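Local coordinates for putative oxidoreductase FAD-binding subunit (Sulfolobus tokodaii, PDB 4ZOH), which binds FAD and probably serves as the flavoprotein subunit of a molybdenum-containing oxidoreductase, passing electrons through its flavin, at residues L14-Q25 with N156-I164; L123-I132 with V140-K148. One frame throughout, in Å; residues are numbered along the deposited sequence.

Contact 1. Residues L14-Q25 with N156-I164; sequences LNEALEFLEEHQ and NPGELVTEI. With FAD (flavin-adenine dinucleotide), chain H.
Helix 14-23 and strand 160-164 run nearly antiparallel, at 153° with axes 11.1 Å apart, and E22 and G158 bring their CA atoms to 3.8 Å where the turn before the strand meets the helix. The pairing belongs to the FAD-binding domain of the molybdopterin dehydrogenase family: the helix packs on the turn leading into the strand and on L160, and the strand binds the adenine. N156 to E159 form a type II beta turn, with G158 at positive phi; a side chain there would probably clash with the carbonyl O of P157 and lie tight against E22 CG.

L160 carries the apolar packing. Its CD1 meets CD1 of L14 at 3.9 Å, the two side chains sliding past each other in opposite directions, while L21 crosses it at about a right angle and touches CD2 through its own CD1. L18 reaches the turn instead: with CG anti to the carbonyl carbon (chi1 -64°), it lays CD2 3.1 Å from O of G158. Beyond the helix end, Q25 bends at chi2 and brings OE1 to 3.2 Å from P157 CG.

On the strand, V161 grips the adenine with its backbone. Its N gives a weak bond to FAD N1A, and its O accepts a nearly straight one from FAD N6A, at 170°. L160 joins helix to cofactor, since CD2 also lies 3.5 Å from FAD N1A.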
loop_
_atom_site.group_PDB
_atom_site.type_symbol
_atom_site.label_atom_id
_atom_site.label_comp_id
_atom_site.label_asym_id
_atom_site.label_seq_id
_atom_site.Cartn_x
_atom_site.Cartn_y
_atom_site.Cartn_z
ATOM N N LEU B 14 21.473 -40.645 -7.862
ATOM C CA LEU B 14 21.069 -41.083 -9.205
ATOM C C LEU B 14 20.106 -42.265 -9.205
ATOM O O LEU B 14 19.026 -42.233 -9.862
ATOM C CB LEU B 14 22.316 -41.415 -10.042
ATOM C CG LEU B 14 22.091 -41.670 -11.541
ATOM C CD1 LEU B 14 21.170 -40.653 -12.237
ATOM C CD2 LEU B 14 23.450 -41.723 -12.237
ATOM N N ASN B 15 20.494 -43.312 -8.472
ATOM C CA ASN B 15 19.695 -44.522 -8.379
ATOM C C ASN B 15 18.233 -44.161 -8.051
ATOM O O ASN B 15 17.269 -44.600 -8.753
ATOM C CB ASN B 15 20.335 -45.459 -7.332
ATOM C CG ASN B 15 19.565 -46.763 -7.146
ATOM O OD1 ASN B 15 18.937 -47.279 -8.083
ATOM N ND2 ASN B 15 19.623 -47.317 -5.925
ATOM N N GLU B 16 18.067 -43.306 -7.031
ATOM C CA GLU B 16 16.717 -42.893 -6.671
ATOM C C GLU B 16 16.026 -42.185 -7.812
ATOM O O GLU B 16 14.850 -42.514 -8.136
ATOM C CB GLU B 16 16.719 -42.026 -5.420
ATOM C CG GLU B 16 16.369 -42.795 -4.173
ATOM C CD GLU B 16 16.726 -42.058 -2.896
ATOM O OE1 GLU B 16 16.651 -40.802 -2.859
ATOM O OE2 GLU B 16 17.073 -42.749 -1.912
ATOM N N ALA B 17 16.737 -41.230 -8.433
ATOM C CA ALA B 17 16.108 -40.497 -9.577
ATOM C C ALA B 17 15.577 -41.473 -10.639
ATOM O O ALA B 17 14.391 -41.394 -11.036
ATOM C CB ALA B 17 17.066 -39.462 -10.196
ATOM N N LEU B 18 16.450 -42.418 -11.054
ATOM C CA LEU B 18 16.107 -43.411 -12.091
ATOM C C LEU B 18 14.841 -44.199 -11.730
ATOM O O LEU B 18 13.926 -44.316 -12.532
ATOM C CB LEU B 18 17.313 -44.324 -12.383
ATOM C CG LEU B 18 18.507 -43.546 -12.974
ATOM C CD1 LEU B 18 19.852 -44.139 -12.621
ATOM C CD2 LEU B 18 18.344 -43.369 -14.476
ATOM N N GLU B 19 14.777 -44.690 -10.494
ATOM C CA GLU B 19 13.641 -45.505 -10.039
ATOM C C GLU B 19 12.312 -44.740 -10.094
ATOM O O GLU B 19 11.279 -45.230 -10.632
ATOM C CB GLU B 19 13.944 -45.989 -8.626
ATOM C CG GLU B 19 13.361 -47.338 -8.305
ATOM C CD GLU B 19 12.633 -47.321 -6.983
ATOM O OE1 GLU B 19 13.081 -46.596 -6.061
ATOM O OE2 GLU B 19 11.601 -48.015 -6.874
ATOM N N PHE B 20 12.338 -43.510 -9.567
ATOM C CA PHE B 20 11.136 -42.672 -9.625
ATOM C C PHE B 20 10.685 -42.480 -11.059
ATOM O O PHE B 20 9.484 -42.594 -11.333
ATOM C CB PHE B 20 11.283 -41.317 -8.934
ATOM C CG PHE B 20 9.951 -40.648 -8.687
ATOM C CD1 PHE B 20 9.344 -40.725 -7.436
ATOM C CD2 PHE B 20 9.261 -39.985 -9.735
ATOM C CE1 PHE B 20 8.104 -40.128 -7.222
ATOM C CE2 PHE B 20 8.021 -39.392 -9.521
ATOM C CZ PHE B 20 7.446 -39.464 -8.259
ATOM N N LEU B 21 11.642 -42.221 -11.960
ATOM C CA LEU B 21 11.326 -42.055 -13.393
ATOM C C LEU B 21 10.820 -43.331 -14.064
ATOM O O LEU B 21 9.906 -43.256 -14.915
ATOM C CB LEU B 21 12.516 -41.494 -14.173
ATOM C CG LEU B 21 12.786 -40.039 -13.819
ATOM C CD1 LEU B 21 14.220 -39.650 -14.207
ATOM C CD2 LEU B 21 11.713 -39.132 -14.412
ATOM N N GLU B 22 11.416 -44.483 -13.675
ATOM C CA GLU B 22 10.952 -45.826 -14.121
ATOM C C GLU B 22 9.475 -45.919 -13.830
ATOM O O GLU B 22 8.671 -46.000 -14.760
ATOM C CB GLU B 22 11.615 -46.989 -13.355
ATOM C CG GLU B 22 13.118 -47.154 -13.454
ATOM C CD GLU B 22 13.586 -48.482 -12.912
ATOM O OE1 GLU B 22 14.390 -48.510 -11.941
ATOM O OE2 GLU B 22 13.116 -49.501 -13.472
ATOM N N GLU B 23 9.149 -45.866 -12.528
ATOM C CA GLU B 23 7.785 -46.043 -12.021
ATOM C C GLU B 23 6.780 -44.946 -12.377
ATOM O O GLU B 23 5.570 -45.173 -12.335
ATOM C CB GLU B 23 7.832 -46.243 -10.522
ATOM C CG GLU B 23 8.227 -47.659 -10.148
ATOM C CD GLU B 23 9.207 -47.704 -9.001
ATOM O OE1 GLU B 23 8.925 -47.090 -7.956
ATOM O OE2 GLU B 23 10.266 -48.347 -9.151
ATOM N N HIS B 24 7.269 -43.757 -12.724
ATOM C CA HIS B 24 6.361 -42.671 -13.109
ATOM C C HIS B 24 6.638 -42.187 -14.542
ATOM O O HIS B 24 7.384 -41.230 -14.792
ATOM C CB HIS B 24 6.453 -41.550 -12.101
ATOM C CG HIS B 24 5.960 -41.939 -10.758
ATOM N ND1 HIS B 24 6.801 -42.400 -9.760
ATOM C CD2 HIS B 24 4.706 -41.967 -10.252
ATOM C CE1 HIS B 24 6.088 -42.661 -8.681
ATOM N NE2 HIS B 24 4.816 -42.404 -8.950
ATOM N N GLN B 25 6.015 -42.892 -15.465
ATOM C CA GLN B 25 6.239 -42.775 -16.882
ATOM C C GLN B 25 6.278 -41.343 -17.325
ATOM O O GLN B 25 7.006 -41.014 -18.242
ATOM C CB GLN B 25 5.096 -43.491 -17.614
ATOM C CG GLN B 25 5.106 -45.015 -17.420
ATOM C CD GLN B 25 6.108 -45.726 -18.331
ATOM O OE1 GLN B 25 6.329 -45.303 -19.461
ATOM N NE2 GLN B 25 6.701 -46.814 -17.849
ATOM N N ASN B 156 14.290 -44.141 -23.036
ATOM C CA ASN B 156 13.127 -44.868 -22.530
ATOM C C ASN B 156 12.763 -44.370 -21.139
ATOM O O ASN B 156 13.623 -43.828 -20.431
ATOM C CB ASN B 156 13.417 -46.375 -22.500
ATOM C CG ASN B 156 13.776 -46.909 -23.858
ATOM O OD1 ASN B 156 14.956 -47.062 -24.176
ATOM N ND2 ASN B 156 12.765 -47.149 -24.688
ATOM N N PRO B 157 11.496 -44.556 -20.733
ATOM C CA PRO B 157 11.170 -44.241 -19.344
ATOM C C PRO B 157 12.127 -45.010 -18.442
ATOM O O PRO B 157 12.445 -46.157 -18.736
ATOM C CB PRO B 157 9.735 -44.746 -19.216
ATOM C CG PRO B 157 9.200 -44.660 -20.620
ATOM C CD PRO B 157 10.350 -45.151 -21.447
ATOM N N GLY B 158 12.659 -44.349 -17.415
ATOM C CA GLY B 158 13.715 -44.920 -16.602
ATOM C C GLY B 158 15.147 -44.458 -16.925
ATOM O O GLY B 158 16.094 -44.694 -16.130
ATOM N N GLU B 159 15.374 -43.805 -18.068
ATOM C CA GLU B 159 16.811 -43.478 -18.340
ATOM C C GLU B 159 17.205 -42.028 -18.501
ATOM O O GLU B 159 16.419 -41.224 -18.944
ATOM C CB GLU B 159 17.391 -44.341 -19.462
ATOM C CG GLU B 159 16.370 -44.836 -20.451
ATOM C CD GLU B 159 16.980 -45.602 -21.607
ATOM O OE1 GLU B 159 16.587 -45.291 -22.757
ATOM O OE2 GLU B 159 17.839 -46.491 -21.362
ATOM N N LEU B 160 18.445 -41.718 -18.144
ATOM C CA LEU B 160 18.998 -40.411 -18.324
ATOM C C LEU B 160 20.305 -40.437 -19.109
ATOM O O LEU B 160 21.179 -41.234 -18.822
ATOM C CB LEU B 160 19.289 -39.771 -16.947
ATOM C CG LEU B 160 18.054 -39.513 -16.039
ATOM C CD1 LEU B 160 18.528 -39.146 -14.647
ATOM C CD2 LEU B 160 17.108 -38.458 -16.612
ATOM N N VAL B 161 20.485 -39.472 -20.007
ATOM C CA VAL B 161 21.821 -39.101 -20.449
ATOM C C VAL B 161 22.744 -38.743 -19.289
ATOM O O VAL B 161 22.453 -37.840 -18.473
ATOM C CB VAL B 161 21.735 -37.941 -21.450
ATOM C CG1 VAL B 161 23.129 -37.545 -21.973
ATOM C CG2 VAL B 161 20.779 -38.319 -22.572
ATOM N N THR B 162 23.895 -39.395 -19.212
ATOM C CA THR B 162 24.812 -39.040 -18.163
ATOM C C THR B 162 26.103 -38.437 -18.693
ATOM O O THR B 162 26.846 -37.744 -17.910
ATOM C CB THR B 162 25.150 -40.251 -17.256
ATOM O OG1 THR B 162 25.509 -41.387 -18.065
ATOM C CG2 THR B 162 23.962 -40.611 -16.404
ATOM N N GLU B 163 26.374 -38.679 -19.989
ATOM C CA GLU B 163 27.690 -38.320 -20.588
ATOM C C GLU B 163 27.652 -38.185 -22.079
ATOM O O GLU B 163 26.956 -38.929 -22.766
ATOM C CB GLU B 163 28.774 -39.309 -20.201
ATOM C CG GLU B 163 30.194 -38.910 -20.543
ATOM C CD GLU B 163 31.161 -39.997 -20.081
ATOM O OE1 GLU B 163 31.147 -41.093 -20.667
ATOM O OE2 GLU B 163 31.922 -39.780 -19.121
ATOM N N ILE B 164 28.378 -37.190 -22.558
ATOM C CA ILE B 164 28.602 -37.017 -23.975
ATOM C C ILE B 164 30.088 -37.234 -24.176
ATOM O O ILE B 164 30.932 -36.693 -23.370
ATOM C CB ILE B 164 28.151 -35.615 -24.513
ATOM C CG1 ILE B 164 26.618 -35.453 -24.500
ATOM C CG2 ILE B 164 28.527 -35.475 -25.995
ATOM C CD1 ILE B 164 25.954 -35.417 -23.125
HETATM P PA FAD H . 15.917 -28.794 -19.272
HETATM O O1A FAD H . 15.042 -27.677 -19.730
HETATM O O2A FAD H . 16.154 -29.052 -17.846
HETATM O O5B FAD H . 15.391 -30.143 -19.859
HETATM C C5B FAD H . 15.007 -30.223 -21.266
HETATM C C4B FAD H . 14.476 -31.729 -21.583
HETATM O O4B FAD H . 15.482 -32.772 -21.261
HETATM C C3B FAD H . 13.318 -32.030 -20.640
HETATM O O3B FAD H . 12.349 -32.779 -21.332
HETATM C C2B FAD H . 13.944 -32.809 -19.459
HETATM O O2B FAD H . 13.032 -33.676 -18.773
HETATM C C1B FAD H . 14.965 -33.645 -20.151
HETATM N N9A FAD H . 16.293 -33.835 -19.581
HETATM C C8A FAD H . 17.119 -32.930 -19.062
HETATM N N7A FAD H . 18.290 -33.528 -18.741
HETATM C C5A FAD H . 18.182 -34.836 -19.081
HETATM C C6A FAD H . 19.055 -35.943 -19.014
HETATM N N6A FAD H . 20.279 -35.744 -18.532
HETATM N N1A FAD H . 18.633 -37.151 -19.431
HETATM C C2A FAD H . 17.407 -37.330 -19.988
HETATM N N3A FAD H . 16.558 -36.300 -20.057
HETATM C C4A FAD H . 16.916 -35.039 -19.618
HETATM N N1 FAD H . 19.392 -23.591 -27.357
HETATM C C2 FAD H . 20.191 -23.595 -28.497
HETATM O O2 FAD H . 20.647 -24.647 -28.896
HETATM N N3 FAD H . 20.471 -22.440 -29.162
HETATM C C4 FAD H . 19.957 -21.258 -28.744
HETATM O O4 FAD H . 20.282 -20.235 -29.357
HETATM C C4X FAD H . 19.118 -21.240 -27.609
HETATM N N5 FAD H . 18.599 -20.039 -27.177
HETATM C C5X FAD H . 17.734 -20.041 -26.043
HETATM C C6 FAD H . 17.166 -18.832 -25.656
HETATM C C7 FAD H . 16.335 -18.784 -24.526
HETATM C C7M FAD H . 15.748 -17.404 -24.154
HETATM C C8 FAD H . 16.051 -19.965 -23.811
HETATM C C8M FAD H . 15.114 -19.999 -22.572
HETATM C C9 FAD H . 16.583 -21.197 -24.232
HETATM C C9A FAD H . 17.440 -21.228 -25.335
HETATM N N10 FAD H . 18.003 -22.439 -25.794
HETATM C C10 FAD H . 18.841 -22.408 -26.924
HETATM C "C1'" FAD H . 17.746 -23.716 -25.137
HETATM C "C2'" FAD H . 18.757 -23.973 -24.003
HETATM O "O2'" FAD H . 20.024 -24.307 -24.607
HETATM C "C3'" FAD H . 18.281 -25.075 -23.014
HETATM O "O3'" FAD H . 19.134 -24.949 -21.874
HETATM C "C4'" FAD H . 18.402 -26.485 -23.568
HETATM O "O4'" FAD H . 17.714 -26.536 -24.817
HETATM C "C5'" FAD H . 17.811 -27.541 -22.609
HETATM O "O5'" FAD H . 18.851 -27.807 -21.631
HETATM P P FAD H . 18.527 -27.694 -20.092
HETATM O O1P FAD H . 19.680 -28.273 -19.339
HETATM O O2P FAD H . 18.121 -26.313 -19.746
HETATM O O3P FAD H . 17.324 -28.716 -20.048
#

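Contact 2. Residues L123-I132 with V140-K148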
loop_
_atom_site.group_PDB
_atom_site.type_symbol
_atom_site.label_atom_id
_atom_site.label_comp_id
_atom_site.label_asym_id
_atom_site.label_seq_id
_atom_site.Cartn_x
_atom_site.Cartn_y
_atom_site.Cartn_z
ATOM N N LEU B 123 27.855 -31.885 -32.843
ATOM C CA LEU B 123 27.935 -33.241 -32.352
ATOM C C LEU B 123 27.850 -34.250 -33.535
ATOM O O LEU B 123 28.427 -35.314 -33.500
ATOM C CB LEU B 123 26.855 -33.510 -31.306
ATOM C CG LEU B 123 26.989 -32.826 -29.911
ATOM C CD1 LEU B 123 25.740 -33.051 -29.070
ATOM C CD2 LEU B 123 28.205 -33.207 -29.079
ATOM N N ILE B 124 27.097 -33.930 -34.568
ATOM C CA ILE B 124 27.009 -34.870 -35.694
ATOM C C ILE B 124 28.325 -34.894 -36.455
ATOM O O ILE B 124 28.752 -35.946 -36.904
ATOM C CB ILE B 124 25.760 -34.649 -36.594
ATOM C CG1 ILE B 124 25.482 -35.883 -37.476
ATOM C CG2 ILE B 124 25.874 -33.408 -37.421
ATOM C CD1 ILE B 124 24.490 -36.853 -36.877
ATOM N N ALA B 125 28.965 -33.723 -36.526
ATOM C CA ALA B 125 30.241 -33.525 -37.217
ATOM C C ALA B 125 31.360 -34.225 -36.490
ATOM O O ALA B 125 32.302 -34.734 -37.104
ATOM C CB ALA B 125 30.552 -32.058 -37.334
ATOM N N MET B 126 31.253 -34.233 -35.166
ATOM C CA MET B 126 32.231 -34.838 -34.316
ATOM C C MET B 126 32.080 -36.380 -34.161
ATOM O O MET B 126 32.941 -37.008 -33.554
ATOM C CB MET B 126 32.174 -34.119 -32.978
ATOM C CG MET B 126 32.717 -32.712 -33.057
ATOM S SD MET B 126 32.501 -31.762 -31.541
ATOM C CE MET B 126 34.118 -31.946 -30.701
ATOM N N ASP B 127 31.018 -36.988 -34.699
ATOM C CA ASP B 127 30.703 -38.417 -34.351
ATOM C C ASP B 127 30.666 -38.617 -32.826
ATOM O O ASP B 127 31.163 -39.626 -32.280
ATOM C CB ASP B 127 31.614 -39.504 -35.012
ATOM C CG ASP B 127 31.894 -39.260 -36.503
ATOM O OD1 ASP B 127 30.935 -39.052 -37.279
ATOM O OD2 ASP B 127 33.097 -39.242 -36.881
ATOM N N ALA B 128 30.070 -37.628 -32.145
ATOM C CA ALA B 128 29.814 -37.703 -30.715
ATOM C C ALA B 128 29.071 -38.984 -30.342
ATOM O O ALA B 128 28.283 -39.530 -31.174
ATOM C CB ALA B 128 28.991 -36.504 -30.285
ATOM N N LYS B 129 29.297 -39.443 -29.093
ATOM C CA LYS B 129 28.456 -40.514 -28.510
ATOM C C LYS B 129 27.812 -40.120 -27.164
ATOM O O LYS B 129 28.409 -39.379 -26.373
ATOM C CB LYS B 129 29.293 -41.782 -28.259
ATOM C CG LYS B 129 29.896 -42.443 -29.490
ATOM C CD LYS B 129 30.689 -43.706 -29.083
ATOM C CE LYS B 129 31.474 -44.311 -30.249
ATOM N NZ LYS B 129 30.632 -44.403 -31.477
ATOM N N VAL B 130 26.669 -40.754 -26.888
ATOM C CA VAL B 130 25.770 -40.457 -25.775
ATOM C C VAL B 130 25.742 -41.674 -24.848
ATOM O O VAL B 130 25.301 -42.752 -25.255
ATOM C CB VAL B 130 24.341 -40.119 -26.253
ATOM C CG1 VAL B 130 23.464 -39.632 -25.084
ATOM C CG2 VAL B 130 24.350 -39.080 -27.396
ATOM N N LYS B 131 26.275 -41.516 -23.628
ATOM C CA LYS B 131 26.143 -42.549 -22.616
ATOM C C LYS B 131 24.779 -42.339 -21.961
ATOM O O LYS B 131 24.484 -41.244 -21.476
ATOM C CB LYS B 131 27.287 -42.493 -21.599
ATOM C CG LYS B 131 27.200 -43.533 -20.467
ATOM C CD LYS B 131 28.437 -43.497 -19.591
ATOM C CE LYS B 131 29.676 -44.068 -20.312
ATOM N NZ LYS B 131 30.964 -43.956 -19.543
ATOM N N ILE B 132 23.957 -43.389 -21.984
ATOM C CA ILE B 132 22.612 -43.409 -21.417
ATOM C C ILE B 132 22.616 -44.323 -20.211
ATOM O O ILE B 132 23.051 -45.467 -20.325
ATOM C CB ILE B 132 21.581 -43.896 -22.451
ATOM C CG1 ILE B 132 21.625 -43.006 -23.687
ATOM C CG2 ILE B 132 20.190 -43.959 -21.832
ATOM C CD1 ILE B 132 20.777 -43.476 -24.862
ATOM N N VAL B 140 25.817 -47.053 -24.641
ATOM C CA VAL B 140 26.511 -45.995 -25.401
ATOM C C VAL B 140 25.999 -46.115 -26.822
ATOM O O VAL B 140 25.947 -47.207 -27.374
ATOM C CB VAL B 140 28.066 -46.047 -25.273
ATOM C CG1 VAL B 140 28.726 -44.832 -25.915
ATOM C CG2 VAL B 140 28.488 -46.108 -23.830
ATOM N N VAL B 141 25.503 -45.014 -27.369
ATOM C CA VAL B 141 24.987 -45.009 -28.735
ATOM C C VAL B 141 25.656 -43.854 -29.485
ATOM O O VAL B 141 26.253 -42.968 -28.874
ATOM C CB VAL B 141 23.446 -44.929 -28.803
ATOM C CG1 VAL B 141 22.794 -46.162 -28.179
ATOM C CG2 VAL B 141 22.949 -43.648 -28.149
ATOM N N ASN B 142 25.554 -43.877 -30.807
ATOM C CA ASN B 142 26.101 -42.830 -31.675
ATOM C C ASN B 142 25.129 -41.682 -31.695
ATOM O O ASN B 142 23.893 -41.929 -31.759
ATOM C CB ASN B 142 26.254 -43.355 -33.115
ATOM C CG ASN B 142 27.411 -44.313 -33.251
ATOM O OD1 ASN B 142 28.543 -44.012 -32.848
ATOM N ND2 ASN B 142 27.127 -45.489 -33.784
ATOM N N PHE B 143 25.670 -40.448 -31.674
ATOM C CA PHE B 143 24.777 -39.272 -31.665
ATOM C C PHE B 143 23.743 -39.442 -32.774
ATOM O O PHE B 143 22.547 -39.143 -32.542
ATOM C CB PHE B 143 25.476 -37.875 -31.723
ATOM C CG PHE B 143 24.491 -36.729 -31.708
ATOM C CD1 PHE B 143 23.859 -36.344 -30.508
ATOM C CD2 PHE B 143 24.121 -36.088 -32.892
ATOM C CE1 PHE B 143 22.894 -35.339 -30.505
ATOM C CE2 PHE B 143 23.178 -35.073 -32.905
ATOM C CZ PHE B 143 22.558 -34.696 -31.703
ATOM N N LYS B 144 24.167 -39.982 -33.934
ATOM C CA LYS B 144 23.265 -40.053 -35.086
ATOM C C LYS B 144 22.023 -40.875 -34.832
ATOM O O LYS B 144 20.930 -40.517 -35.300
ATOM C CB LYS B 144 23.939 -40.536 -36.385
ATOM C CG LYS B 144 22.953 -40.442 -37.551
ATOM C CD LYS B 144 23.402 -41.243 -38.757
ATOM C CE LYS B 144 22.568 -40.870 -39.955
ATOM N NZ LYS B 144 23.343 -41.273 -41.158
ATOM N N SER B 145 22.192 -41.965 -34.096
ATOM C CA SER B 145 21.088 -42.860 -33.788
ATOM C C SER B 145 20.261 -42.359 -32.615
ATOM O O SER B 145 19.078 -42.696 -32.518
ATOM C CB SER B 145 21.617 -44.261 -33.453
ATOM O OG SER B 145 22.594 -44.668 -34.406
ATOM N N PHE B 146 20.893 -41.590 -31.719
ATOM C CA PHE B 146 20.210 -41.051 -30.542
ATOM C C PHE B 146 19.115 -40.054 -30.961
ATOM O O PHE B 146 17.991 -40.044 -30.411
ATOM C CB PHE B 146 21.223 -40.439 -29.596
ATOM C CG PHE B 146 20.620 -39.790 -28.392
ATOM C CD1 PHE B 146 20.188 -40.562 -27.307
ATOM C CD2 PHE B 146 20.516 -38.394 -28.316
ATOM C CE1 PHE B 146 19.625 -39.963 -26.177
ATOM C CE2 PHE B 146 19.951 -37.796 -27.197
ATOM C CZ PHE B 146 19.526 -38.577 -26.122
ATOM N N ALA B 147 19.422 -39.284 -31.992
ATOM C CA ALA B 147 18.517 -38.271 -32.476
ATOM C C ALA B 147 17.489 -38.843 -33.444
ATOM O O ALA B 147 17.549 -38.624 -34.642
ATOM C CB ALA B 147 19.296 -37.074 -33.043
ATOM N N LYS B 148 16.521 -39.567 -32.893
ATOM C CA LYS B 148 15.497 -40.242 -33.697
ATOM C C LYS B 148 14.626 -39.322 -34.570
ATOM O O LYS B 148 14.245 -39.718 -35.658
ATOM C CB LYS B 148 14.627 -41.103 -32.797
ATOM C CG LYS B 148 15.371 -42.262 -32.126
ATOM C CD LYS B 148 14.502 -43.062 -31.144
ATOM C CE LYS B 148 13.172 -43.551 -31.714
ATOM N NZ LYS B 148 12.049 -43.357 -30.744
HETATM O O HOH W 1 28.727 -41.180 -33.535
#
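V130 and V141 form the hydrogen-bonded pair of an antiparallel beta hairpin, V130 N donating to V141 O (3.0 Å) and V141 N donating back to V130 O. One further backbone bond, F143 N to A128 O at 2.8 Å, ties the first residue of helix 143-146 to the residue before strand 129-132.

The tight side is aromatic. L123 sets CB over one face of the F143 ring, 4.0 Å from its centroid, in a CH-pi contact, while V130 CG2 comes to the ring's edge. F146, its CG anti to the backbone N (chi1 177°), receives V130 CG1 over a face in the same way, and I132 CD1 lies at its edge, 3.8 Å from F146 CD1. I110 of helix 106-112 touches both phenylalanines.

The solvent side is looser and polar. K129 and N142 lie side by side, NZ approaching OD1 to 2.5 Å, and K129 CB and CD pack on V140 CG1. With an alanine in place of K129, N142 OD1 is likely to lose the amine beside it and V140 CG1 the cover of CD. A water donates to both N142 OD1 and A128 O. Helix amide and water thus satisfy A128 O at the exposed edge, whereas the buried face probably owes its stability to CH-pi and aliphatic packing.

The two contacts lie about 19 Å apart, centre to centre, in one FAD-binding domain, and meet through neighbouring strands 160-167 and 129-134 of its five-stranded antiparallel sheet. Along the chain the order is 14-25, 123-132, 140-148, 156-164, so contact 2 falls wholly between the halves of contact 1. The seam between the strands has packing of V161 CG1 on V130 CG1 and a salt bridge from K131 NZ to E163 OE1, and T162 and E163 both face K131 in a classic beta bulge. Contact 1, which joins the N-terminal helix to the adenine-binding strand, thus reaches the cofactor directly, while contact 2 flanks that strand in the sheet, its F146 side chain about 7 Å from FAD.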